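Local coordinates for cellulosome anchoring protein cohesin region (Clostridium thermocellum, PDB 4DH2), which forms a type I cohesin module that binds dockerin domains and so probably anchors dockerin-bearing cellulosomal proteins at the cell surface, at residues A[12-24]-A[34-46]. Sequence-based numbering, arbitrary orientation.
Sequences TADYILDVLVEGV and IPLKFENVPSHGI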
# COMPACT_ATOMS: atom_id res chain seq x y z
N THR A 12 11.92 15.02 -1.21
CA THR A 12 13.35 14.92 -0.91
C THR A 12 13.49 14.30 0.48
O THR A 12 12.74 14.67 1.37
CB THR A 12 13.97 16.33 -1.00
OG1 THR A 12 13.76 16.86 -2.32
CG2 THR A 12 15.46 16.33 -0.68
N ALA A 13 14.42 13.36 0.67
CA ALA A 13 14.56 12.69 1.97
C ALA A 13 15.96 12.12 2.13
O ALA A 13 16.81 12.29 1.24
CB ALA A 13 13.53 11.57 2.07
N ASP A 14 16.22 11.44 3.26
CA ASP A 14 17.55 10.95 3.52
C ASP A 14 17.78 9.54 3.04
O ASP A 14 18.91 9.06 3.03
CB ASP A 14 17.83 11.01 5.02
CG ASP A 14 17.88 12.41 5.55
OD1 ASP A 14 17.95 13.35 4.74
OD2 ASP A 14 17.84 12.60 6.78
N TYR A 15 16.69 8.85 2.72
CA TYR A 15 16.75 7.43 2.37
C TYR A 15 15.90 7.15 1.13
O TYR A 15 14.94 7.87 0.83
CB TYR A 15 16.20 6.55 3.49
CG TYR A 15 16.79 6.92 4.83
CD1 TYR A 15 18.13 6.69 5.11
CD2 TYR A 15 16.02 7.54 5.78
CE1 TYR A 15 18.67 7.09 6.35
CE2 TYR A 15 16.54 7.91 7.00
CZ TYR A 15 17.85 7.69 7.28
OH TYR A 15 18.31 8.08 8.53
N ILE A 16 16.24 6.08 0.46
CA ILE A 16 15.58 5.73 -0.77
C ILE A 16 15.59 4.22 -1.01
O ILE A 16 16.46 3.49 -0.51
CB ILE A 16 16.31 6.50 -1.93
CG1 ILE A 16 15.51 6.45 -3.22
CG2 ILE A 16 17.72 5.94 -2.13
CD1 ILE A 16 15.66 7.76 -4.06
N LEU A 17 14.59 3.74 -1.75
CA LEU A 17 14.58 2.39 -2.30
C LEU A 17 13.91 2.43 -3.67
O LEU A 17 13.41 3.46 -4.13
CB LEU A 17 13.86 1.39 -1.39
CG LEU A 17 12.41 1.76 -1.03
CD1 LEU A 17 11.46 1.35 -2.08
CD2 LEU A 17 12.06 1.12 0.31
N ASP A 18 13.94 1.28 -4.33
CA ASP A 18 13.32 1.12 -5.63
C ASP A 18 12.18 0.11 -5.51
O ASP A 18 12.34 -0.91 -4.83
CB ASP A 18 14.33 0.59 -6.65
CG ASP A 18 15.42 1.60 -6.96
OD1 ASP A 18 15.20 2.44 -7.82
OD2 ASP A 18 16.47 1.52 -6.34
N VAL A 19 11.07 0.42 -6.17
CA VAL A 19 9.93 -0.47 -6.23
C VAL A 19 9.73 -0.86 -7.70
O VAL A 19 9.58 0.02 -8.55
CB VAL A 19 8.67 0.22 -5.70
CG1 VAL A 19 7.50 -0.71 -5.74
CG2 VAL A 19 8.90 0.71 -4.28
N LEU A 20 9.70 -2.17 -7.98
CA LEU A 20 9.60 -2.66 -9.37
C LEU A 20 8.45 -3.62 -9.57
O LEU A 20 8.18 -4.46 -8.71
CB LEU A 20 10.89 -3.40 -9.73
CG LEU A 20 12.22 -2.67 -9.53
CD1 LEU A 20 12.77 -2.92 -8.15
CD2 LEU A 20 13.23 -3.11 -10.58
N VAL A 21 7.75 -3.47 -10.68
CA VAL A 21 6.82 -4.50 -11.12
C VAL A 21 7.62 -5.41 -12.04
O VAL A 21 8.14 -4.96 -13.05
CB VAL A 21 5.64 -3.90 -11.88
CG1 VAL A 21 4.72 -5.03 -12.41
CG2 VAL A 21 4.87 -2.95 -11.00
N GLU A 22 7.74 -6.68 -11.68
CA GLU A 22 8.52 -7.60 -12.49
C GLU A 22 7.69 -8.12 -13.67
O GLU A 22 6.69 -8.79 -13.48
CB GLU A 22 9.02 -8.76 -11.64
CG GLU A 22 9.97 -8.32 -10.52
CD GLU A 22 11.20 -7.55 -11.03
OE1 GLU A 22 11.63 -7.78 -12.18
OE2 GLU A 22 11.73 -6.71 -10.27
N GLY A 23 8.15 -7.84 -14.88
CA GLY A 23 7.40 -8.18 -16.08
C GLY A 23 7.12 -9.66 -16.25
O GLY A 23 7.90 -10.51 -15.82
N VAL A 24 5.99 -9.97 -16.89
CA VAL A 24 5.65 -11.35 -17.19
C VAL A 24 5.22 -11.43 -18.65
O VAL A 24 4.69 -10.47 -19.19
CB VAL A 24 4.53 -11.86 -16.26
CG1 VAL A 24 3.32 -10.98 -16.35
CG2 VAL A 24 4.16 -13.28 -16.62
N ILE A 34 2.35 -12.17 -10.74
CA ILE A 34 3.20 -11.01 -11.01
C ILE A 34 3.90 -10.62 -9.69
O ILE A 34 3.25 -10.19 -8.75
CB ILE A 34 2.38 -9.80 -11.53
CG1 ILE A 34 1.66 -10.15 -12.84
CG2 ILE A 34 3.30 -8.59 -11.74
CD1 ILE A 34 0.73 -9.10 -13.27
N PRO A 35 5.22 -10.81 -9.63
CA PRO A 35 5.97 -10.44 -8.43
C PRO A 35 6.24 -8.95 -8.43
O PRO A 35 6.50 -8.38 -9.49
CB PRO A 35 7.28 -11.22 -8.55
CG PRO A 35 7.09 -12.16 -9.73
CD PRO A 35 6.08 -11.49 -10.61
N LEU A 36 6.16 -8.36 -7.24
CA LEU A 36 6.47 -6.96 -7.02
C LEU A 36 7.62 -6.93 -6.01
O LEU A 36 7.58 -7.63 -5.00
CB LEU A 36 5.23 -6.24 -6.45
CG LEU A 36 3.94 -6.50 -7.20
CD1 LEU A 36 2.77 -5.86 -6.49
CD2 LEU A 36 4.01 -5.99 -8.63
N LYS A 37 8.66 -6.15 -6.30
CA LYS A 37 9.91 -6.22 -5.58
C LYS A 37 10.31 -4.87 -5.03
O LYS A 37 9.94 -3.85 -5.58
CB LYS A 37 11.05 -6.68 -6.50
CG LYS A 37 11.09 -8.17 -6.77
CD LYS A 37 12.36 -8.53 -7.54
CE LYS A 37 13.60 -8.37 -6.68
NZ LYS A 37 14.83 -8.01 -7.45
N PHE A 38 11.05 -4.92 -3.93
CA PHE A 38 11.80 -3.79 -3.42
C PHE A 38 13.26 -4.11 -3.64
O PHE A 38 13.71 -5.24 -3.36
CB PHE A 38 11.64 -3.63 -1.91
CG PHE A 38 10.28 -3.21 -1.44
CD1 PHE A 38 9.35 -2.64 -2.32
CD2 PHE A 38 9.96 -3.33 -0.09
CE1 PHE A 38 8.11 -2.26 -1.86
CE2 PHE A 38 8.71 -2.93 0.37
CZ PHE A 38 7.79 -2.40 -0.52
N GLU A 39 14.01 -3.13 -4.13
CA GLU A 39 15.46 -3.24 -4.24
C GLU A 39 16.11 -2.04 -3.57
O GLU A 39 15.51 -0.96 -3.51
CB GLU A 39 15.88 -3.30 -5.72
CG GLU A 39 15.48 -4.60 -6.44
CD GLU A 39 15.89 -4.61 -7.91
OE1 GLU A 39 16.40 -3.59 -8.42
OE2 GLU A 39 15.67 -5.65 -8.57
N ASN A 40 17.32 -2.23 -3.08
CA ASN A 40 18.05 -1.18 -2.37
C ASN A 40 17.29 -0.70 -1.13
O ASN A 40 17.23 0.49 -0.84
CB ASN A 40 18.33 -0.04 -3.32
CG ASN A 40 19.14 -0.50 -4.51
OD1 ASN A 40 20.18 -1.14 -4.33
ND2 ASN A 40 18.64 -0.25 -5.71
N VAL A 41 16.69 -1.64 -0.42
CA VAL A 41 16.03 -1.33 0.84
C VAL A 41 17.05 -0.80 1.85
O VAL A 41 18.09 -1.42 2.05
CB VAL A 41 15.32 -2.57 1.41
CG1 VAL A 41 14.72 -2.27 2.79
CG2 VAL A 41 14.24 -3.07 0.42
N PRO A 42 16.75 0.34 2.50
CA PRO A 42 17.68 0.80 3.54
C PRO A 42 17.88 -0.27 4.60
O PRO A 42 16.92 -0.83 5.14
CB PRO A 42 17.00 2.03 4.13
CG PRO A 42 16.10 2.56 2.96
CD PRO A 42 15.63 1.27 2.29
N SER A 43 19.14 -0.51 4.95
CA SER A 43 19.42 -1.54 5.94
C SER A 43 18.86 -1.20 7.30
O SER A 43 18.64 -2.10 8.11
CB SER A 43 20.93 -1.77 6.03
OG SER A 43 21.58 -0.60 6.47
N HIS A 44 18.62 0.07 7.60
CA HIS A 44 18.06 0.38 8.91
C HIS A 44 16.55 0.14 9.00
O HIS A 44 15.99 0.13 10.09
CB HIS A 44 18.45 1.77 9.41
CG HIS A 44 17.62 2.91 8.89
ND1 HIS A 44 17.78 3.43 7.63
CD2 HIS A 44 16.71 3.70 9.51
CE1 HIS A 44 16.97 4.47 7.48
NE2 HIS A 44 16.30 4.65 8.60
N GLY A 45 15.93 -0.09 7.85
CA GLY A 45 14.62 -0.72 7.82
C GLY A 45 13.41 0.16 7.60
O GLY A 45 13.35 1.30 8.07
N ILE A 46 12.44 -0.41 6.89
CA ILE A 46 11.11 0.16 6.71
C ILE A 46 10.18 -0.26 7.87
O ILE A 46 9.99 -1.45 8.14
CB ILE A 46 10.48 -0.34 5.41
CG1 ILE A 46 11.41 -0.03 4.22
CG2 ILE A 46 9.09 0.26 5.16
CD1 ILE A 46 11.09 -0.86 2.99
O HOH W 1 14.55 -6.47 -10.84
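Val19 and Phe38 form a non-hydrogen-bonded pair in the antiparallel hairpin of strands 15-27 and 31-39, their side chains side by side and pointing the same way, with Val19 CG2 3.9 Å from Phe38 CD1. Next along this inner face, Leu36 CD2 rests against both methyls of Val21, and Ile34 CG2 closes on Val21 CG1. Among the aliphatic side chains the tightest meeting is that of Leu17 CD2 and Ile46 CD1, tip to tip at 3.5 Å; Leu17 reaches it with CG wedged between its backbone N and carbonyl carbon (chi1 56°). Between the faces, paired backbone hydrogen bonds join Asp18 with Glu39 and Leu20 with Lys37, and Glu22 N adds one to Pro35 O. The other face, with Asp18, Leu20, Lys37 and Glu39, is more polar and partly exposed. Asn40 ND2 donates to Asp18 OD2 (2.9 Å) on its anti side and clearly out of the carboxylate plane, the carboxylate and amide planes 70° apart. Leu20 CD1 lies across Glu39 CG and CD; in the conformer given, Glu39 OE2 forms a 2.7 Å salt bridge with Lys37 NZ, and a water donates to it and to Glu22 OE2, probably easing their like charges. At the loop end, His44 CE1 sits over the centre of the Tyr15 ring in an edge-to-face pair (planes at 54°); Asp143 holds His44 NE2 and Lys147 binds Tyr15 OH. In the cohesin beta-sandwich, this hairpin lies between strands 108-117 and 149-161, its apolar face packed on Phe110, Phe136 and Phe141.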